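Local coordinates for protein hypothetic aldehyde deformylating oxygenase (Sulfolobus tokodaii, PDB 5V4T) that binds ferric iron in a ferritin-like helical bundle, has aldehyde deformylating oxygenase activity and probably works as an oxidoreductase, at residues A[44-49]-A[97-102]; A[4-7]-A[12-15]; A[79-84]-A[170-175]; A[114-119]-A[203-208]. All blocks are in the same frame, centred on the assembly; numbering follows the deposited sequence.

From the N terminus, interaction 2 comes first and closes only a four-residue loop, folding the leading segment onto helix 10-23. Interaction 1 then closes a loop of 47 residues, bringing the end of helix 34-46 to the start of helix 98-128. Before that loop is complete, interaction 3 opens at 79-84, so the two cross; it ties helix 80-93 to helix 159-179. Interaction 4 begins after interaction 1 has closed but inside the span of interaction 3, which it also crosses, linking helix 98-128 to helix 191-211. Interactions 3 and 4 touch where A173 O meets L114 CD2 at 3.5 Å. Interactions 1 and 2 lie on opposite sides of the chain's centre.

Interaction 1. Residues A[44-49]-A[97-102]; sequences KIIANY and RWRENI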
loop_
_atom_site.group_PDB
_atom_site.type_symbol
_atom_site.label_atom_id
_atom_site.label_comp_id
_atom_site.label_asym_id
_atom_site.label_seq_id
_atom_site.Cartn_x
_atom_site.Cartn_y
_atom_site.Cartn_z
ATOM N N LYS A 44 -5.279 19.523 5.888
ATOM C CA LYS A 44 -5.408 20.950 6.043
ATOM C C LYS A 44 -5.064 21.438 7.452
ATOM O O LYS A 44 -4.635 22.582 7.628
ATOM C CB LYS A 44 -6.813 21.389 5.622
ATOM C CG LYS A 44 -6.947 21.378 4.127
ATOM C CD LYS A 44 -8.150 22.176 3.620
ATOM C CE LYS A 44 -9.408 21.687 4.236
ATOM N NZ LYS A 44 -10.605 22.370 3.729
ATOM N N ILE A 45 -5.175 20.529 8.407
ATOM C CA ILE A 45 -4.792 20.823 9.768
ATOM C C ILE A 45 -3.312 20.851 9.931
ATOM O O ILE A 45 -2.742 21.870 10.346
ATOM C CB ILE A 45 -5.408 19.869 10.790
ATOM C CG1 ILE A 45 -6.901 20.137 10.877
ATOM C CG2 ILE A 45 -4.756 20.150 12.164
ATOM C CD1 ILE A 45 -7.630 19.105 11.672
ATOM N N ILE A 46 -2.681 19.739 9.545
ATOM C CA ILE A 46 -1.205 19.583 9.638
ATOM C C ILE A 46 -0.472 20.474 8.661
ATOM O O ILE A 46 0.537 21.049 8.986
ATOM C CB ILE A 46 -0.758 18.111 9.340
ATOM C CG1 ILE A 46 -1.475 17.080 10.185
ATOM C CG2 ILE A 46 0.743 17.986 9.584
ATOM C CD1 ILE A 46 -1.320 17.287 11.665
ATOM N N ALA A 47 -1.020 20.572 7.452
ATOM C CA ALA A 47 -0.627 21.571 6.412
ATOM C C ALA A 47 0.828 21.685 6.066
ATOM O O ALA A 47 1.311 22.779 5.742
ATOM C CB ALA A 47 -1.184 22.961 6.753
ATOM N N ASN A 48 1.544 20.587 6.159
ATOM C CA ASN A 48 2.967 20.625 5.696
ATOM C C ASN A 48 3.123 19.698 4.477
ATOM O O ASN A 48 2.360 19.826 3.483
ATOM C CB ASN A 48 3.980 20.340 6.792
ATOM C CG ASN A 48 3.675 19.125 7.609
ATOM O OD1 ASN A 48 4.380 18.884 8.597
ATOM N ND2 ASN A 48 2.640 18.313 7.222
ATOM N N TYR A 49 3.999 18.705 4.561
ATOM C CA TYR A 49 4.022 17.704 3.488
ATOM C C TYR A 49 2.673 16.951 3.374
ATOM O O TYR A 49 2.439 16.286 2.344
ATOM C CB TYR A 49 5.113 16.667 3.785
ATOM C CG TYR A 49 5.397 15.744 2.620
ATOM C CD1 TYR A 49 6.119 16.212 1.523
ATOM C CD2 TYR A 49 4.861 14.460 2.537
ATOM C CE1 TYR A 49 6.351 15.397 0.429
ATOM C CE2 TYR A 49 5.107 13.660 1.430
ATOM C CZ TYR A 49 5.830 14.141 0.389
ATOM O OH TYR A 49 6.069 13.338 -0.711
ATOM N N ARG A 97 -6.596 10.076 18.984
ATOM C CA ARG A 97 -5.153 10.112 18.687
ATOM C C ARG A 97 -5.003 9.827 17.197
ATOM O O ARG A 97 -4.195 8.968 16.815
ATOM C CB ARG A 97 -4.356 9.073 19.499
ATOM C CG ARG A 97 -4.414 9.256 21.005
ATOM C CD ARG A 97 -3.494 8.252 21.642
ATOM N NE ARG A 97 -2.054 8.566 21.546
ATOM C CZ ARG A 97 -1.170 8.069 22.415
ATOM N NH1 ARG A 97 -1.610 7.292 23.351
ATOM N NH2 ARG A 97 0.111 8.413 22.402
ATOM N N TRP A 98 -5.720 10.572 16.360
ATOM C CA TRP A 98 -5.710 10.295 14.912
ATOM C C TRP A 98 -4.306 10.406 14.298
ATOM O O TRP A 98 -3.956 9.562 13.452
ATOM C CB TRP A 98 -6.703 11.186 14.203
ATOM C CG TRP A 98 -6.368 12.654 14.229
ATOM C CD1 TRP A 98 -6.936 13.593 15.041
ATOM C CD2 TRP A 98 -5.532 13.377 13.302
ATOM N NE1 TRP A 98 -6.459 14.825 14.712
ATOM C CE2 TRP A 98 -5.591 14.729 13.663
ATOM C CE3 TRP A 98 -4.709 13.010 12.228
ATOM C CZ2 TRP A 98 -4.880 15.714 12.983
ATOM C CZ3 TRP A 98 -3.958 14.012 11.568
ATOM C CH2 TRP A 98 -4.072 15.331 11.954
ATOM N N ARG A 99 -3.459 11.330 14.755
ATOM C CA ARG A 99 -2.139 11.551 14.113
ATOM C C ARG A 99 -1.311 10.291 14.311
ATOM O O ARG A 99 -0.809 9.715 13.346
ATOM C CB ARG A 99 -1.376 12.717 14.740
ATOM C CG ARG A 99 -0.929 13.885 13.894
ATOM C CD ARG A 99 -0.406 14.999 14.844
ATOM N NE ARG A 99 -0.855 16.383 14.586
ATOM C CZ ARG A 99 -1.964 16.981 15.076
ATOM N NH1 ARG A 99 -2.836 16.318 15.899
ATOM N NH2 ARG A 99 -2.223 18.258 14.703
ATOM N N GLU A 100 -1.191 9.832 15.538
ATOM C CA GLU A 100 -0.404 8.589 15.785
ATOM C C GLU A 100 -1.078 7.304 15.261
ATOM O O GLU A 100 -0.370 6.328 14.828
ATOM C CB GLU A 100 -0.030 8.490 17.244
ATOM C CG GLU A 100 1.010 9.575 17.480
ATOM C CD GLU A 100 1.508 9.712 18.886
ATOM O OE1 GLU A 100 0.785 9.374 19.854
ATOM O OE2 GLU A 100 2.641 10.199 18.997
ATOM N N ASN A 101 -2.410 7.264 15.304
ATOM C CA ASN A 101 -3.116 6.087 14.813
ATOM C C ASN A 101 -3.004 5.897 13.302
ATOM O O ASN A 101 -2.694 4.802 12.816
ATOM C CB ASN A 101 -4.565 6.141 15.238
ATOM C CG ASN A 101 -4.735 5.805 16.723
ATOM O OD1 ASN A 101 -3.795 5.266 17.339
ATOM N ND2 ASN A 101 -5.923 6.117 17.317
ATOM N N ILE A 102 -3.185 6.986 12.575
ATOM C CA ILE A 102 -2.947 6.954 11.142
ATOM C C ILE A 102 -1.475 6.728 10.800
ATOM O O ILE A 102 -1.172 5.974 9.857
ATOM C CB ILE A 102 -3.452 8.223 10.454
ATOM C CG1 ILE A 102 -4.940 8.316 10.620
ATOM C CG2 ILE A 102 -3.181 8.139 8.990
ATOM C CD1 ILE A 102 -5.437 9.743 10.584
#
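I46 carries the apolar part of this contact, pushing its CG1-CD1 branch against the indole of W98. CG1 lies in the plane of the ring, at its edge, 3.6 Å from W98 CH2, while the terminal I46 CD1 comes to 3.4 Å from the same W98 CH2 at an oblique angle. The branch reaches across because CG1 stands beside the backbone N (chi1 -53°), letting the tip approach more closely than the CB direction would suggest. A branched aliphatic residue suits the place, since it offers hydrocarbon to the hydrocarbon rim of the indole.

The second group of contacts sets apolar carbon against a charged group. I46 CD1 meets R99 NE at 3.1 Å, so short that its exact length is doubtful, and I45 CG2 comes more loosely to R99 NH2 at 4.1 Å. The guanidinium also lies with one face toward W98, whose CZ2 stands 3.6 Å above its plane. With an alanine here instead of I46, W98 CH2 would probably lose the branch packed against it, leaving a gap.

Within 97-102, R97 NH2 forms a salt bridge with E100 OE1 (2.8 Å) that joins the N-cap residue to the first turn, and it has a second partner in D158.

The contact joins the last turn of helix 34-46, which A47 ends with positive phi, to the first turn of helix 98-128, at the surface of the ferritin-like bundle and away from the iron site. Nearby, W98 makes a cation-pi contact with K42, N101 and I102 touch helix 80-93, and Y49 reaches H148 on helix 132-155.

Interaction 2. Residues A[4-7]-A[12-15]; sequences NWFS and IREG
R13 buries more surface than any other residue in this contact, against two aromatic neighbours, W5 and F6. Its aliphatic chain lies over one face of the W5 indole. CB and CG cross the six-membered part, with R13 CG 3.5 Å from W5 CZ2, and CD then makes a CH-pi contact 3.5 Å from the centroid of the five-membered ring. A long chain with a charged end suits the place, because its methylenes can cover the ring while the guanidinium goes elsewhere. The bend at chi3 (-90°) turns that group off the indole, leaving the two planes 73° apart and any cation-pi attraction weak at best. R13 NE is instead hydrogen-bonded to T8 O.

W5 has its CG anti to the backbone N (chi1 172°), which brings the indole back toward the helix; its NE1 bonds D71 OD2, so the polar edge of this buried ring is satisfied. F6 contributes less: its ring edge meets the guanidinium face, F6 CD1 lying 4.0 Å from R13 NH1, while W5 CD1 stands over the centre of the F6 ring.

This is a CH-pi contact between a lead-in segment and the first turns of the helix that follows it, here helix 10-23.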
loop_
_atom_site.group_PDB
_atom_site.type_symbol
_atom_site.label_atom_id
_atom_site.label_comp_id
_atom_site.label_asym_id
_atom_site.label_seq_id
_atom_site.Cartn_x
_atom_site.Cartn_y
_atom_site.Cartn_z
ATOM N N ASN A 4 2.583 -4.252 -25.074
ATOM C CA ASN A 4 2.775 -5.675 -24.857
ATOM C C ASN A 4 2.069 -6.302 -23.673
ATOM O O ASN A 4 2.389 -7.408 -23.315
ATOM C CB ASN A 4 4.260 -6.035 -24.821
ATOM C CG ASN A 4 5.030 -5.253 -23.753
ATOM O OD1 ASN A 4 4.650 -4.137 -23.377
ATOM N ND2 ASN A 4 6.090 -5.859 -23.261
ATOM N N TRP A 5 1.113 -5.621 -23.083
ATOM C CA TRP A 5 0.387 -6.166 -21.990
ATOM C C TRP A 5 -0.284 -7.523 -22.335
ATOM O O TRP A 5 -0.086 -8.524 -21.640
ATOM C CB TRP A 5 -0.649 -5.171 -21.533
ATOM C CG TRP A 5 -1.628 -5.697 -20.475
ATOM C CD1 TRP A 5 -2.917 -6.101 -20.667
ATOM C CD2 TRP A 5 -1.358 -5.937 -19.075
ATOM N NE1 TRP A 5 -3.504 -6.495 -19.477
ATOM C CE2 TRP A 5 -2.536 -6.449 -18.488
ATOM C CE3 TRP A 5 -0.228 -5.734 -18.256
ATOM C CZ2 TRP A 5 -2.634 -6.727 -17.141
ATOM C CZ3 TRP A 5 -0.320 -6.058 -16.946
ATOM C CH2 TRP A 5 -1.501 -6.552 -16.373
ATOM N N PHE A 6 -1.033 -7.568 -23.455
ATOM C CA PHE A 6 -1.781 -8.776 -23.725
ATOM C C PHE A 6 -0.927 -9.916 -24.211
ATOM O O PHE A 6 -1.366 -11.084 -24.146
ATOM C CB PHE A 6 -3.014 -8.497 -24.644
ATOM C CG PHE A 6 -4.137 -7.867 -23.925
ATOM C CD1 PHE A 6 -4.758 -8.541 -22.901
ATOM C CD2 PHE A 6 -4.516 -6.591 -24.179
ATOM C CE1 PHE A 6 -5.776 -7.939 -22.198
ATOM C CE2 PHE A 6 -5.518 -5.981 -23.470
ATOM C CZ PHE A 6 -6.160 -6.669 -22.494
ATOM N N SER A 7 0.305 -9.648 -24.627
ATOM C CA SER A 7 1.204 -10.730 -24.910
ATOM C C SER A 7 1.924 -11.266 -23.677
ATOM O O SER A 7 2.624 -12.250 -23.726
ATOM C CB SER A 7 2.166 -10.312 -26.017
ATOM O OG SER A 7 2.844 -9.171 -25.711
ATOM N N ILE A 12 0.380 -14.102 -15.135
ATOM C CA ILE A 12 1.210 -12.923 -14.796
ATOM C C ILE A 12 0.347 -11.687 -14.810
ATOM O O ILE A 12 0.323 -10.903 -13.867
ATOM C CB ILE A 12 2.343 -12.792 -15.774
ATOM C CG1 ILE A 12 3.212 -14.055 -15.761
ATOM C CG2 ILE A 12 3.145 -11.524 -15.438
ATOM C CD1 ILE A 12 3.922 -14.319 -14.462
ATOM N N ARG A 13 -0.453 -11.493 -15.854
ATOM C CA ARG A 13 -1.423 -10.415 -15.814
ATOM C C ARG A 13 -2.377 -10.484 -14.643
ATOM O O ARG A 13 -2.703 -9.438 -14.030
ATOM C CB ARG A 13 -2.226 -10.305 -17.113
ATOM C CG ARG A 13 -1.427 -9.821 -18.294
ATOM C CD ARG A 13 -2.303 -9.668 -19.539
ATOM N NE ARG A 13 -2.263 -10.930 -20.227
ATOM C CZ ARG A 13 -3.313 -11.708 -20.476
ATOM N NH1 ARG A 13 -4.531 -11.354 -20.120
ATOM N NH2 ARG A 13 -3.108 -12.843 -21.116
ATOM N N GLU A 14 -2.861 -11.692 -14.308
ATOM C CA GLU A 14 -3.777 -11.822 -13.191
ATOM C C GLU A 14 -3.150 -11.407 -11.871
ATOM O O GLU A 14 -3.796 -10.771 -11.034
ATOM C CB GLU A 14 -4.281 -13.259 -13.037
ATOM C CG GLU A 14 -5.374 -13.488 -14.089
ATOM C CD GLU A 14 -5.809 -14.941 -14.199
ATOM O OE1 GLU A 14 -5.224 -15.823 -13.519
ATOM O OE2 GLU A 14 -6.724 -15.169 -15.019
ATOM N N GLY A 15 -1.892 -11.788 -11.713
ATOM C CA GLY A 15 -1.160 -11.449 -10.499
ATOM C C GLY A 15 -0.876 -9.964 -10.386
ATOM O O GLY A 15 -0.964 -9.364 -9.281
#

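Interaction 3. Residues A[79-84]-A[170-175]; sequences PPSYIK and FPLAVQ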
loop_
_atom_site.group_PDB
_atom_site.type_symbol
_atom_site.label_atom_id
_atom_site.label_comp_id
_atom_site.label_asym_id
_atom_site.label_seq_id
_atom_site.Cartn_x
_atom_site.Cartn_y
_atom_site.Cartn_z
ATOM N N PRO A 79 -8.952 -9.290 -0.498
ATOM C CA PRO A 79 -9.145 -10.219 0.594
ATOM C C PRO A 79 -9.757 -9.621 1.884
ATOM O O PRO A 79 -9.695 -8.397 2.139
ATOM C CB PRO A 79 -7.753 -10.761 0.810
ATOM C CG PRO A 79 -6.854 -9.632 0.448
ATOM C CD PRO A 79 -7.528 -9.016 -0.733
ATOM N N PRO A 80 -10.337 -10.477 2.742
ATOM C CA PRO A 80 -11.049 -9.973 3.899
ATOM C C PRO A 80 -10.184 -9.137 4.856
ATOM O O PRO A 80 -10.658 -8.167 5.437
ATOM C CB PRO A 80 -11.489 -11.257 4.614
ATOM C CG PRO A 80 -11.460 -12.297 3.586
ATOM C CD PRO A 80 -10.355 -11.958 2.668
ATOM N N SER A 81 -8.937 -9.545 5.032
ATOM C CA SER A 81 -8.017 -8.818 5.917
ATOM C C SER A 81 -7.680 -7.427 5.362
ATOM O O SER A 81 -7.386 -6.488 6.142
ATOM C CB SER A 81 -6.739 -9.631 6.176
ATOM O OG SER A 81 -7.004 -10.757 7.062
ATOM N N TYR A 82 -7.694 -7.278 4.045
ATOM C CA TYR A 82 -7.478 -5.942 3.441
ATOM C C TYR A 82 -8.660 -5.047 3.742
ATOM O O TYR A 82 -8.546 -3.854 4.063
ATOM C CB TYR A 82 -7.299 -6.114 1.929
ATOM C CG TYR A 82 -7.171 -4.840 1.160
ATOM C CD1 TYR A 82 -8.275 -4.091 0.797
ATOM C CD2 TYR A 82 -5.904 -4.367 0.800
ATOM C CE1 TYR A 82 -8.124 -2.932 0.077
ATOM C CE2 TYR A 82 -5.760 -3.194 0.084
ATOM C CZ TYR A 82 -6.839 -2.492 -0.262
ATOM O OH TYR A 82 -6.662 -1.342 -0.990
ATOM N N ILE A 83 -9.858 -5.623 3.616
ATOM C CA ILE A 83 -11.051 -4.856 3.950
ATOM C C ILE A 83 -11.048 -4.378 5.425
ATOM O O ILE A 83 -11.363 -3.219 5.719
ATOM C CB ILE A 83 -12.327 -5.684 3.563
ATOM C CG1 ILE A 83 -12.383 -5.870 2.061
ATOM C CG2 ILE A 83 -13.557 -4.997 4.077
ATOM C CD1 ILE A 83 -13.299 -6.967 1.570
ATOM N N LYS A 84 -10.622 -5.253 6.342
ATOM C CA LYS A 84 -10.459 -4.909 7.748
ATOM C C LYS A 84 -9.433 -3.789 7.953
ATOM O O LYS A 84 -9.604 -2.896 8.769
ATOM C CB LYS A 84 -10.049 -6.146 8.510
ATOM C CG LYS A 84 -10.078 -5.944 9.997
ATOM C CD LYS A 84 -10.064 -7.274 10.719
ATOM C CE LYS A 84 -10.450 -7.010 12.166
ATOM N NZ LYS A 84 -10.024 -8.135 13.023
ATOM N N PHE A 170 0.697 -5.604 12.718
ATOM C CA PHE A 170 1.483 -6.395 11.799
ATOM C C PHE A 170 0.806 -7.746 11.427
ATOM O O PHE A 170 0.863 -8.136 10.276
ATOM C CB PHE A 170 2.878 -6.617 12.379
ATOM C CG PHE A 170 3.793 -7.399 11.484
ATOM C CD1 PHE A 170 4.389 -6.791 10.392
ATOM C CD2 PHE A 170 4.093 -8.727 11.754
ATOM C CE1 PHE A 170 5.197 -7.518 9.521
ATOM C CE2 PHE A 170 4.947 -9.421 10.912
ATOM C CZ PHE A 170 5.457 -8.822 9.793
ATOM N N PRO A 171 0.181 -8.450 12.360
ATOM C CA PRO A 171 -0.384 -9.748 11.955
ATOM C C PRO A 171 -1.452 -9.613 10.898
ATOM O O PRO A 171 -1.575 -10.485 10.064
ATOM C CB PRO A 171 -0.993 -10.297 13.266
ATOM C CG PRO A 171 -0.160 -9.668 14.329
ATOM C CD PRO A 171 0.210 -8.297 13.811
ATOM N N LEU A 172 -2.204 -8.512 10.897
ATOM C CA LEU A 172 -3.208 -8.280 9.867
ATOM C C LEU A 172 -2.533 -8.120 8.515
ATOM O O LEU A 172 -2.974 -8.666 7.493
ATOM C CB LEU A 172 -4.062 -7.059 10.250
ATOM C CG LEU A 172 -5.243 -6.762 9.362
ATOM C CD1 LEU A 172 -6.243 -7.898 9.427
ATOM C CD2 LEU A 172 -5.887 -5.475 9.757
ATOM N N ALA A 173 -1.431 -7.388 8.491
ATOM C CA ALA A 173 -0.636 -7.263 7.286
ATOM C C ALA A 173 -0.189 -8.603 6.741
ATOM O O ALA A 173 -0.298 -8.858 5.533
ATOM C CB ALA A 173 0.574 -6.352 7.509
ATOM N N VAL A 174 0.306 -9.462 7.625
ATOM C CA VAL A 174 0.762 -10.757 7.205
ATOM C C VAL A 174 -0.411 -11.541 6.573
ATOM O O VAL A 174 -0.225 -12.203 5.580
ATOM C CB VAL A 174 1.450 -11.533 8.355
ATOM C CG1 VAL A 174 1.598 -13.003 7.993
ATOM C CG2 VAL A 174 2.781 -10.905 8.677
ATOM N N GLN A 175 -1.577 -11.472 7.180
ATOM C CA GLN A 175 -2.768 -12.207 6.667
ATOM C C GLN A 175 -3.152 -11.737 5.304
ATOM O O GLN A 175 -3.540 -12.531 4.458
ATOM C CB GLN A 175 -3.946 -12.151 7.642
ATOM C CG GLN A 175 -3.725 -13.071 8.852
ATOM C CD GLN A 175 -3.196 -14.507 8.497
ATOM O OE1 GLN A 175 -3.788 -15.263 7.690
ATOM N NE2 GLN A 175 -2.051 -14.871 9.092
#
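L172 meets S81 and K84 where two helices run roughly antiparallel, their short axes crossing at -143° and approaching to 8.8 Å. Its CB heads toward the opposite helix, and chi1 of -174° sets CG anti to the backbone N, extending the side chain across the gap. There L172 CG comes to 3.9 Å from the backbone S81 O. At the tip the two methyls part. L172 CD1 does most of the work: it packs 3.7 Å from S81 CB and 4.1 Å from K84 CD, a methylene of an extended lysine chain that crosses it obliquely. The other methyl, L172 CD2, lies 4.0 Å from S81 O, so the branched end straddles the carbonyl at van der Waals distance.

Serine is a good fit opposite such a leucine. Being small, it allows the backbones to approach closely, its CA and that of L172 being 6.2 Å apart, and its hydroxyl has a polar partner of its own in E179 OE2. On the way to it, S81 OG passes 3.4 Å from Q175 CB, one turn further along than L172. Were L172 cut back to an alanine, a gap would probably open beside S81 CB and the K84 methylenes would lose their apolar partner.

The contact ties the first turn of helix 80-93 to the C-terminal half of helix 159-179, near the surface. From other sides of the same two segments, Y82 packs on P25 and W32, while F170 and A173 turn to helices 98-128 and 191-211, which lie behind helix 159-179.

Interaction 4. Residues A[114-119]-A[203-208]; sequences LATVGL and KARINK
T116 OG1 and R205 NH2 form the sole bridge between these two helical segments, a weak hydrogen bond of 3.3 Å with an N-H...O angle of 132°. The helices are far apart here, the nearest CA atoms being 11.6 Å from each other, and a long side chain such as arginine can span the distance. Its conformation combines a bend with a reach: chi1 and chi2 are both near -50°, making a turn close to the backbone, after which chi3 at 180° and an almost straight chi4 carry the guanidinium outward. T116 OG1 is met at the guanidinium's edge, near its plane, where the N-H groups point. The firmer polar partner of R205 is G112 O, bonded by NE, so the group is held along its edge by neighbouring turns of one helix.

Threonine places its hydroxyl beside the backbone N, anti to the carbonyl carbon, which directs OG1 back toward the preceding turn. There its hydroxyl bonds E111 O, with G112 O as a weaker alternative, while OG1 accepts from the arginine. R205 also touches V149, and T116 touches L201.

The T116 side chain lies about 6 Å from those of E111 and E145 and about 10 Å from the bound iron. The contact thus ties helix 191-211 to an iron-bearing helix of a ferritin-like bundle, whose ligands are E57, E111 and the E-x-x-H pair E145 and H148.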
loop_
_atom_site.group_PDB
_atom_site.type_symbol
_atom_site.label_atom_id
_atom_site.label_comp_id
_atom_site.label_asym_id
_atom_site.label_seq_id
_atom_site.Cartn_x
_atom_site.Cartn_y
_atom_site.Cartn_z
ATOM N N LEU A 114 3.374 -3.286 3.868
ATOM C CA LEU A 114 2.569 -3.898 2.807
ATOM C C LEU A 114 2.912 -3.334 1.456
ATOM O O LEU A 114 3.187 -4.096 0.539
ATOM C CB LEU A 114 1.084 -3.734 3.071
ATOM C CG LEU A 114 0.615 -4.621 4.179
ATOM C CD1 LEU A 114 -0.695 -4.055 4.635
ATOM C CD2 LEU A 114 0.453 -6.043 3.575
ATOM N N ALA A 115 2.880 -2.022 1.317
ATOM C CA ALA A 115 3.142 -1.398 -0.004
ATOM C C ALA A 115 4.546 -1.687 -0.449
ATOM O O ALA A 115 4.780 -1.896 -1.646
ATOM C CB ALA A 115 2.875 0.099 -0.012
ATOM N N THR A 116 5.525 -1.686 0.476
ATOM C CA THR A 116 6.889 -1.978 0.162
ATOM C C THR A 116 7.023 -3.342 -0.525
ATOM O O THR A 116 7.668 -3.476 -1.582
ATOM C CB THR A 116 7.797 -1.893 1.436
ATOM O OG1 THR A 116 7.641 -0.591 2.035
ATOM C CG2 THR A 116 9.228 -2.169 1.069
ATOM N N VAL A 117 6.319 -4.352 0.018
ATOM C CA VAL A 117 6.306 -5.688 -0.579
ATOM C C VAL A 117 5.567 -5.741 -1.933
ATOM O O VAL A 117 6.095 -6.270 -2.919
ATOM C CB VAL A 117 5.726 -6.692 0.408
ATOM C CG1 VAL A 117 5.504 -8.041 -0.252
ATOM C CG2 VAL A 117 6.674 -6.792 1.581
ATOM N N GLY A 118 4.404 -5.118 -1.984
ATOM C CA GLY A 118 3.609 -5.142 -3.194
ATOM C C GLY A 118 4.314 -4.438 -4.335
ATOM O O GLY A 118 4.350 -4.907 -5.489
ATOM N N LEU A 119 4.926 -3.305 -4.026
ATOM C CA LEU A 119 5.642 -2.522 -5.032
ATOM C C LEU A 119 6.909 -3.252 -5.507
ATOM O O LEU A 119 7.271 -3.214 -6.688
ATOM C CB LEU A 119 6.006 -1.135 -4.503
ATOM C CG LEU A 119 4.807 -0.227 -4.319
ATOM C CD1 LEU A 119 5.113 1.000 -3.498
ATOM C CD2 LEU A 119 4.244 0.181 -5.661
ATOM N N LYS A 203 10.816 -4.725 11.690
ATOM C CA LYS A 203 11.944 -4.418 12.535
ATOM C C LYS A 203 12.613 -3.115 12.169
ATOM O O LYS A 203 12.910 -2.261 13.011
ATOM C CB LYS A 203 12.958 -5.575 12.491
ATOM C CG LYS A 203 12.410 -6.760 13.239
ATOM C CD LYS A 203 13.440 -7.860 13.375
ATOM C CE LYS A 203 13.003 -8.856 14.436
ATOM N NZ LYS A 203 14.054 -9.910 14.655
ATOM N N ALA A 204 12.770 -2.875 10.876
ATOM C CA ALA A 204 13.398 -1.629 10.397
ATOM C C ALA A 204 12.568 -0.401 10.768
ATOM O O ALA A 204 13.116 0.591 11.186
ATOM C CB ALA A 204 13.515 -1.711 8.885
ATOM N N ARG A 205 11.251 -0.477 10.607
ATOM C CA ARG A 205 10.393 0.665 10.916
ATOM C C ARG A 205 10.400 0.919 12.395
ATOM O O ARG A 205 10.516 2.083 12.830
ATOM C CB ARG A 205 8.970 0.526 10.422
ATOM C CG ARG A 205 8.833 0.174 8.922
ATOM C CD ARG A 205 9.596 1.107 7.958
ATOM N NE ARG A 205 9.395 0.671 6.541
ATOM C CZ ARG A 205 10.023 1.190 5.455
ATOM N NH1 ARG A 205 10.951 2.126 5.616
ATOM N NH2 ARG A 205 9.749 0.756 4.208
ATOM N N ILE A 206 10.316 -0.150 13.181
ATOM C CA ILE A 206 10.424 0.000 14.639
ATOM C C ILE A 206 11.756 0.574 15.072
ATOM O O ILE A 206 11.812 1.451 15.938
ATOM C CB ILE A 206 10.115 -1.319 15.380
ATOM C CG1 ILE A 206 8.642 -1.661 15.193
ATOM C CG2 ILE A 206 10.551 -1.195 16.845
ATOM C CD1 ILE A 206 8.249 -3.043 15.637
ATOM N N ASN A 207 12.849 0.091 14.508
ATOM C CA ASN A 207 14.125 0.674 14.798
ATOM C C ASN A 207 14.212 2.184 14.519
ATOM O O ASN A 207 14.831 2.945 15.287
ATOM C CB ASN A 207 15.184 -0.044 14.044
ATOM C CG ASN A 207 15.417 -1.456 14.568
ATOM O OD1 ASN A 207 14.971 -1.794 15.650
ATOM N ND2 ASN A 207 16.206 -2.231 13.843
ATOM N N LYS A 208 13.590 2.606 13.429
ATOM C CA LYS A 208 13.614 4.015 13.044
ATOM C C LYS A 208 12.779 4.854 14.028
ATOM O O LYS A 208 13.201 5.937 14.443
ATOM C CB LYS A 208 13.049 4.164 11.653
ATOM C CG LYS A 208 14.115 4.083 10.584
ATOM C CD LYS A 208 14.788 5.454 10.425
ATOM C CE LYS A 208 15.156 5.792 8.992
ATOM N NZ LYS A 208 16.446 6.545 8.944
#